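UDP-N-Acetylglucosamine 2-Epimerase (Thermus thermophilus, PDB 1V4V) probably interconverts UDP-N-acetylglucosamine and UDP-N-acetylmannosamine by epimerisation at C2 of the sugar. Local coordinates at residues R305-A317 / E337-G349. Numbering follows the deposited sequence.
Sequences RPEGLKAGILKLA and ELSRMRKAKNPYG
With chi1 at 56°, Ile313 puts CG1 between its backbone N and carbonyl carbon, and an extended chi2 (178°) then carries CD1 to Pro347 and Tyr348, although the CB bond itself points away from 337-349. CD1 lies 3.8 Å from Tyr348 CE2, while CG2 meets the methyl of Ala344. In selenomethionine Met341 an extended chi2 followed by a bend at chi3 (52°) swings CE over the backbone, 3.4 Å from Ile313 O and 3.6 Å from Leu314 CA. Pro347 CD and CG both meet Ala311 CB, and CG also sits 3.8 Å above the centre of the Tyr348 ring. Were Ile313 cut back to alanine, Tyr348 CE2 and Ala344 CB would probably lose their apolar partners here, with Pro347 still held by Ala311. No hydrogen bond spans the segments; Lys315 NZ stays 4.5 Å from Glu337 OE1, too far for a salt bridge. Asn346 OD1 accepts from Tyr348 N in the carbonyl plane (2.6 Å), an Asx turn, and from Gly349 N above it, an Asx motif. Gly312 ends helix 306-311 in a Schellman motif before edge strand 314-316 of a parallel Rossmann-like sheet (order 3-2-1-4-5-6), consistent with a GT-B second domain; helix 283-291 packs on Ile313, helix 321-332 on Lys315 and Glu337.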
ATOM      1  N   ARG A 305     -10.764 -27.362   6.673  1.00 64.71           N
ATOM      2  CA  ARG A 305      -9.347 -27.029   6.761  1.00 63.98           C
ATOM      3  C   ARG A 305      -8.550 -28.283   7.110  1.00 61.72           C
ATOM      4  O   ARG A 305      -8.780 -28.908   8.141  1.00 61.86           O
ATOM      5  CB  ARG A 305      -9.117 -25.953   7.827  1.00 66.69           C
ATOM      6  CG  ARG A 305      -9.136 -24.528   7.291  1.00 69.77           C
ATOM      7  CD  ARG A 305      -8.882 -23.516   8.401  1.00 72.58           C
ATOM      8  NE  ARG A 305      -8.386 -22.239   7.887  1.00 75.53           N
ATOM      9  CZ  ARG A 305      -9.040 -21.466   7.025  1.00 76.89           C
ATOM     10  NH1 ARG A 305     -10.229 -21.831   6.567  1.00 77.67           N
ATOM     11  NH2 ARG A 305      -8.500 -20.324   6.619  1.00 77.39           N
ATOM     12  N   PRO A 306      -7.599 -28.666   6.247  1.00 59.60           N
ATOM     13  CA  PRO A 306      -6.780 -29.857   6.482  1.00 57.77           C
ATOM     14  C   PRO A 306      -5.749 -29.751   7.605  1.00 55.69           C
ATOM     15  O   PRO A 306      -5.333 -30.767   8.161  1.00 56.11           O
ATOM     16  CB  PRO A 306      -6.129 -30.094   5.123  1.00 57.68           C
ATOM     17  CG  PRO A 306      -5.949 -28.707   4.608  1.00 59.12           C
ATOM     18  CD  PRO A 306      -7.276 -28.061   4.942  1.00 59.37           C
ATOM     19  N   GLU A 307      -5.337 -28.531   7.940  1.00 53.41           N
ATOM     20  CA  GLU A 307      -4.336 -28.334   8.988  1.00 50.71           C
ATOM     21  C   GLU A 307      -4.703 -29.052  10.282  1.00 46.78           C
ATOM     22  O   GLU A 307      -3.920 -29.841  10.803  1.00 45.19           O
ATOM     23  CB  GLU A 307      -4.144 -26.844   9.294  1.00 52.77           C
ATOM     24  CG  GLU A 307      -4.113 -25.938   8.082  1.00 56.79           C
ATOM     25  CD  GLU A 307      -5.501 -25.647   7.556  1.00 58.65           C
ATOM     26  OE1 GLU A 307      -6.331 -25.130   8.336  1.00 59.94           O
ATOM     27  OE2 GLU A 307      -5.765 -25.934   6.368  1.00 61.50           O
ATOM     28  N   GLY A 308      -5.898 -28.769  10.793  1.00 44.67           N
ATOM     29  CA  GLY A 308      -6.352 -29.379  12.033  1.00 42.42           C
ATOM     30  C   GLY A 308      -6.341 -30.896  12.030  1.00 40.76           C
ATOM     31  O   GLY A 308      -5.801 -31.522  12.942  1.00 40.55           O
ATOM     32  N   LEU A 309      -6.951 -31.493  11.014  1.00 41.41           N
ATOM     33  CA  LEU A 309      -6.995 -32.945  10.900  1.00 41.36           C
ATOM     34  C   LEU A 309      -5.572 -33.490  10.833  1.00 41.04           C
ATOM     35  O   LEU A 309      -5.226 -34.454  11.518  1.00 40.46           O
ATOM     36  CB  LEU A 309      -7.768 -33.349   9.640  1.00 43.35           C
ATOM     37  CG  LEU A 309      -8.095 -34.837   9.476  1.00 43.97           C
ATOM     38  CD1 LEU A 309      -8.961 -35.305  10.638  1.00 44.92           C
ATOM     39  CD2 LEU A 309      -8.819 -35.059   8.157  1.00 44.75           C
ATOM     40  N   LYS A 310      -4.746 -32.860  10.006  1.00 40.21           N
ATOM     41  CA  LYS A 310      -3.357 -33.275   9.842  1.00 39.98           C
ATOM     42  C   LYS A 310      -2.582 -33.183  11.157  1.00 37.90           C
ATOM     43  O   LYS A 310      -1.787 -34.066  11.482  1.00 37.45           O
ATOM     44  CB  LYS A 310      -2.677 -32.404   8.782  1.00 42.37           C
ATOM     45  CG  LYS A 310      -1.192 -32.679   8.598  1.00 46.81           C
ATOM     46  CD  LYS A 310      -0.569 -31.685   7.625  1.00 49.05           C
ATOM     47  CE  LYS A 310       0.943 -31.854   7.546  1.00 50.93           C
ATOM     48  NZ  LYS A 310       1.570 -30.852   6.634  1.00 51.42           N
ATOM     49  N   ALA A 311      -2.824 -32.118  11.917  1.00 34.56           N
ATOM     50  CA  ALA A 311      -2.137 -31.920  13.189  1.00 33.12           C
ATOM     51  C   ALA A 311      -2.619 -32.875  14.283  1.00 32.64           C
ATOM     52  O   ALA A 311      -1.947 -33.049  15.297  1.00 32.45           O
ATOM     53  CB  ALA A 311      -2.303 -30.473  13.652  1.00 33.36           C
ATOM     54  N   GLY A 312      -3.786 -33.478  14.082  1.00 30.51           N
ATOM     55  CA  GLY A 312      -4.316 -34.407  15.069  1.00 31.63           C
ATOM     56  C   GLY A 312      -4.981 -33.724  16.252  1.00 31.87           C
ATOM     57  O   GLY A 312      -5.004 -34.264  17.359  1.00 34.23           O
ATOM     58  N   ILE A 313      -5.531 -32.537  16.020  1.00 30.28           N
ATOM     59  CA  ILE A 313      -6.189 -31.780  17.077  1.00 29.80           C
ATOM     60  C   ILE A 313      -7.698 -32.008  17.067  1.00 28.68           C
ATOM     61  O   ILE A 313      -8.409 -31.598  17.988  1.00 30.49           O
ATOM     62  CB  ILE A 313      -5.906 -30.267  16.926  1.00 30.29           C
ATOM     63  CG1 ILE A 313      -6.329 -29.791  15.534  1.00 31.37           C
ATOM     64  CG2 ILE A 313      -4.423 -29.988  17.142  1.00 30.21           C
ATOM     65  CD1 ILE A 313      -6.125 -28.299  15.305  1.00 33.12           C
ATOM     66  N   LEU A 314      -8.187 -32.668  16.024  1.00 27.09           N
ATOM     67  CA  LEU A 314      -9.614 -32.942  15.914  1.00 25.54           C
ATOM     68  C   LEU A 314      -9.845 -34.305  15.287  1.00 25.97           C
ATOM     69  O   LEU A 314      -8.962 -34.861  14.633  1.00 25.59           O
ATOM     70  CB  LEU A 314     -10.299 -31.863  15.060  1.00 28.34           C
ATOM     71  CG  LEU A 314      -9.939 -31.793  13.569  1.00 30.86           C
ATOM     72  CD1 LEU A 314     -10.695 -32.871  12.800  1.00 30.97           C
ATOM     73  CD2 LEU A 314     -10.308 -30.423  13.021  1.00 33.41           C
ATOM     74  N   LYS A 315     -11.045 -34.833  15.488  1.00 25.14           N
ATOM     75  CA  LYS A 315     -11.420 -36.122  14.931  1.00 25.27           C
ATOM     76  C   LYS A 315     -12.765 -35.933  14.243  1.00 24.73           C
ATOM     77  O   LYS A 315     -13.647 -35.258  14.774  1.00 22.79           O
ATOM     78  CB  LYS A 315     -11.540 -37.163  16.050  1.00 28.01           C
ATOM     79  CG  LYS A 315     -11.702 -38.595  15.566  1.00 32.28           C
ATOM     80  CD  LYS A 315     -11.691 -39.577  16.732  1.00 35.65           C
ATOM     81  CE  LYS A 315     -11.473 -41.006  16.251  1.00 37.03           C
ATOM     82  NZ  LYS A 315     -12.502 -41.432  15.265  1.00 42.40           N
ATOM     83  N   LEU A 316     -12.921 -36.502  13.053  1.00 24.12           N
ATOM     84  CA  LEU A 316     -14.187 -36.387  12.339  1.00 25.72           C
ATOM     85  C   LEU A 316     -15.116 -37.498  12.795  1.00 25.29           C
ATOM     86  O   LEU A 316     -14.696 -38.646  12.952  1.00 25.05           O
ATOM     87  CB  LEU A 316     -13.970 -36.491  10.830  1.00 28.72           C
ATOM     88  CG  LEU A 316     -13.352 -35.285  10.117  1.00 30.19           C
ATOM     89  CD1 LEU A 316     -13.090 -35.645   8.661  1.00 31.46           C
ATOM     90  CD2 LEU A 316     -14.297 -34.089  10.200  1.00 31.24           C
ATOM     91  N   ALA A 317     -16.380 -37.157  13.017  1.00 23.11           N
ATOM     92  CA  ALA A 317     -17.346 -38.147  13.459  1.00 23.14           C
ATOM     93  C   ALA A 317     -18.394 -38.412  12.386  1.00 23.52           C
ATOM     94  O   ALA A 317     -19.186 -39.346  12.510  1.00 24.76           O
ATOM     95  CB  ALA A 317     -18.026 -37.678  14.742  1.00 24.90           C
ATOM     96  N   GLU A 337      -6.156 -41.494  23.521  1.00 21.88           N
ATOM     97  CA  GLU A 337      -6.419 -40.726  22.311  1.00 23.51           C
ATOM     98  C   GLU A 337      -6.748 -39.287  22.669  1.00 23.44           C
ATOM     99  O   GLU A 337      -6.306 -38.363  21.995  1.00 24.04           O
ATOM    100  CB  GLU A 337      -7.563 -41.342  21.506  1.00 25.53           C
ATOM    101  CG  GLU A 337      -7.788 -40.659  20.161  1.00 31.47           C
ATOM    102  CD  GLU A 337      -8.747 -41.420  19.271  1.00 36.83           C
ATOM    103  OE1 GLU A 337      -9.037 -40.943  18.150  1.00 38.33           O
ATOM    104  OE2 GLU A 337      -9.212 -42.499  19.690  1.00 41.34           O
ATOM    105  N   LEU A 338      -7.526 -39.094  23.730  1.00 19.94           N
ATOM    106  CA  LEU A 338      -7.873 -37.746  24.164  1.00 19.26           C
ATOM    107  C   LEU A 338      -6.592 -37.004  24.548  1.00 21.23           C
ATOM    108  O   LEU A 338      -6.410 -35.835  24.201  1.00 21.33           O
ATOM    109  CB  LEU A 338      -8.818 -37.795  25.368  1.00 17.76           C
ATOM    110  CG  LEU A 338     -10.266 -38.195  25.068  1.00 19.01           C
ATOM    111  CD1 LEU A 338     -11.007 -38.414  26.371  1.00 19.54           C
ATOM    112  CD2 LEU A 338     -10.954 -37.100  24.236  1.00 17.36           C
ATOM    113  N   SER A 339      -5.705 -37.700  25.252  1.00 21.74           N
ATOM    114  CA  SER A 339      -4.432 -37.125  25.687  1.00 23.81           C
ATOM    115  C   SER A 339      -3.557 -36.709  24.504  1.00 24.75           C
ATOM    116  O   SER A 339      -2.942 -35.640  24.529  1.00 25.21           O
ATOM    117  CB  SER A 339      -3.660 -38.134  26.548  1.00 23.21           C
ATOM    118  OG  SER A 339      -2.399 -37.605  26.927  1.00 32.22           O
ATOM    119  N   ARG A 340      -3.492 -37.558  23.482  1.00 24.98           N
ATOM    120  CA  ARG A 340      -2.692 -37.262  22.294  1.00 27.28           C
ATOM    121  C   ARG A 340      -3.194 -36.000  21.605  1.00 26.97           C
ATOM    122  O   ARG A 340      -2.416 -35.226  21.047  1.00 26.19           O
ATOM    123  CB  ARG A 340      -2.749 -38.414  21.290  1.00 29.16           C
ATOM    124  CG  ARG A 340      -2.009 -39.678  21.682  1.00 36.73           C
ATOM    125  CD  ARG A 340      -1.721 -40.491  20.428  1.00 43.94           C
ATOM    126  NE  ARG A 340      -2.909 -40.602  19.584  1.00 49.56           N
ATOM    127  CZ  ARG A 340      -2.884 -40.806  18.270  1.00 53.38           C
ATOM    128  NH1 ARG A 340      -1.726 -40.924  17.632  1.00 54.20           N
ATOM    129  NH2 ARG A 340      -4.023 -40.886  17.593  1.00 54.80           N
HETATM  130  N   MSE A 341      -4.506 -35.805  21.629  1.00 24.48           N
HETATM  131  CA  MSE A 341      -5.087 -34.636  21.002  1.00 23.83           C
HETATM  132  C   MSE A 341      -4.744 -33.386  21.814  1.00 23.82           C
HETATM  133  O   MSE A 341      -4.433 -32.345  21.241  1.00 24.44           O
HETATM  134  CB  MSE A 341      -6.600 -34.843  20.852  1.00 24.96           C
HETATM  135  CG  MSE A 341      -6.911 -36.152  20.111  1.00 26.24           C
HETATM  136 SE   MSE A 341      -8.784 -36.510  19.801  1.00 36.39          SE
HETATM  137  CE  MSE A 341      -9.117 -34.780  18.988  1.00  5.61           C
ATOM    138  N   ARG A 342      -4.761 -33.494  23.143  1.00 20.12           N
ATOM    139  CA  ARG A 342      -4.424 -32.353  23.990  1.00 22.74           C
ATOM    140  C   ARG A 342      -2.949 -31.981  23.868  1.00 24.03           C
ATOM    141  O   ARG A 342      -2.582 -30.822  24.047  1.00 25.04           O
ATOM    142  CB  ARG A 342      -4.735 -32.641  25.469  1.00 22.17           C
ATOM    143  CG  ARG A 342      -6.195 -32.948  25.735  1.00 22.49           C
ATOM    144  CD  ARG A 342      -6.602 -32.639  27.176  1.00 25.05           C
ATOM    145  NE  ARG A 342      -7.962 -33.118  27.423  1.00 26.27           N
ATOM    146  CZ  ARG A 342      -8.263 -34.372  27.747  1.00 28.00           C
ATOM    147  NH1 ARG A 342      -7.301 -35.278  27.887  1.00 24.96           N
ATOM    148  NH2 ARG A 342      -9.533 -34.732  27.888  1.00 23.63           N
ATOM    149  N   LYS A 343      -2.109 -32.964  23.566  1.00 23.91           N
ATOM    150  CA  LYS A 343      -0.668 -32.733  23.448  1.00 26.50           C
ATOM    151  C   LYS A 343      -0.209 -32.389  22.032  1.00 27.55           C
ATOM    152  O   LYS A 343       0.961 -32.063  21.819  1.00 28.06           O
ATOM    153  CB  LYS A 343       0.105 -33.970  23.915  1.00 28.87           C
ATOM    154  CG  LYS A 343      -0.058 -34.322  25.381  1.00 31.99           C
ATOM    155  CD  LYS A 343       0.792 -35.544  25.694  1.00 36.31           C
ATOM    156  CE  LYS A 343       0.715 -35.947  27.145  1.00 39.05           C
ATOM    157  NZ  LYS A 343       1.700 -37.042  27.417  1.00 43.57           N
ATOM    158  N   ALA A 344      -1.114 -32.476  21.065  1.00 26.28           N
ATOM    159  CA  ALA A 344      -0.761 -32.179  19.680  1.00 28.93           C
ATOM    160  C   ALA A 344      -0.331 -30.726  19.510  1.00 29.11           C
ATOM    161  O   ALA A 344      -0.875 -29.825  20.147  1.00 30.02           O
ATOM    162  CB  ALA A 344      -1.933 -32.485  18.768  1.00 29.73           C
ATOM    163  N   LYS A 345       0.658 -30.503  18.655  1.00 29.93           N
ATOM    164  CA  LYS A 345       1.150 -29.153  18.404  1.00 30.92           C
ATOM    165  C   LYS A 345       0.068 -28.365  17.671  1.00 28.63           C
ATOM    166  O   LYS A 345      -0.459 -28.825  16.661  1.00 28.97           O
ATOM    167  CB  LYS A 345       2.420 -29.207  17.546  1.00 33.18           C
ATOM    168  CG  LYS A 345       2.959 -27.840  17.153  1.00 35.92           C
ATOM    169  CD  LYS A 345       4.088 -27.953  16.145  1.00 39.61           C
ATOM    170  CE  LYS A 345       4.495 -26.577  15.624  1.00 41.13           C
ATOM    171  NZ  LYS A 345       4.932 -25.675  16.722  1.00 43.07           N
ATOM    172  N   ASN A 346      -0.269 -27.187  18.186  1.00 28.91           N
ATOM    173  CA  ASN A 346      -1.284 -26.351  17.550  1.00 29.31           C
ATOM    174  C   ASN A 346      -0.686 -25.815  16.250  1.00 29.58           C
ATOM    175  O   ASN A 346       0.311 -25.097  16.277  1.00 29.18           O
ATOM    176  CB  ASN A 346      -1.659 -25.182  18.465  1.00 31.10           C
ATOM    177  CG  ASN A 346      -2.777 -24.340  17.894  1.00 31.77           C
ATOM    178  OD1 ASN A 346      -2.742 -23.955  16.727  1.00 34.31           O
ATOM    179  ND2 ASN A 346      -3.777 -24.041  18.717  1.00 35.20           N
ATOM    180  N   PRO A 347      -1.292 -26.149  15.100  1.00 29.00           N
ATOM    181  CA  PRO A 347      -0.794 -25.695  13.797  1.00 29.75           C
ATOM    182  C   PRO A 347      -1.058 -24.223  13.491  1.00 30.05           C
ATOM    183  O   PRO A 347      -0.658 -23.731  12.438  1.00 30.52           O
ATOM    184  CB  PRO A 347      -1.519 -26.614  12.829  1.00 29.12           C
ATOM    185  CG  PRO A 347      -2.872 -26.710  13.470  1.00 29.67           C
ATOM    186  CD  PRO A 347      -2.529 -26.936  14.936  1.00 28.82           C
ATOM    187  N   TYR A 348      -1.723 -23.523  14.407  1.00 29.60           N
ATOM    188  CA  TYR A 348      -2.046 -22.111  14.202  1.00 31.74           C
ATOM    189  C   TYR A 348      -1.148 -21.156  14.981  1.00 31.21           C
ATOM    190  O   TYR A 348      -0.948 -20.014  14.573  1.00 32.31           O
ATOM    191  CB  TYR A 348      -3.500 -21.843  14.592  1.00 32.85           C
ATOM    192  CG  TYR A 348      -4.480 -22.833  14.009  1.00 35.11           C
ATOM    193  CD1 TYR A 348      -4.737 -22.872  12.639  1.00 36.29           C
ATOM    194  CD2 TYR A 348      -5.139 -23.747  14.831  1.00 35.85           C
ATOM    195  CE1 TYR A 348      -5.633 -23.805  12.100  1.00 37.85           C
ATOM    196  CE2 TYR A 348      -6.031 -24.677  14.304  1.00 38.66           C
ATOM    197  CZ  TYR A 348      -6.271 -24.701  12.941  1.00 37.66           C
ATOM    198  OH  TYR A 348      -7.147 -25.631  12.426  1.00 42.35           O
ATOM    199  N   GLY A 349      -0.615 -21.619  16.105  1.00 31.06           N
ATOM    200  CA  GLY A 349       0.244 -20.775  16.917  1.00 30.35           C
ATOM    201  C   GLY A 349       0.460 -21.398  18.282  1.00 30.74           C
ATOM    202  O   GLY A 349      -0.316 -22.259  18.689  1.00 29.91           O
TER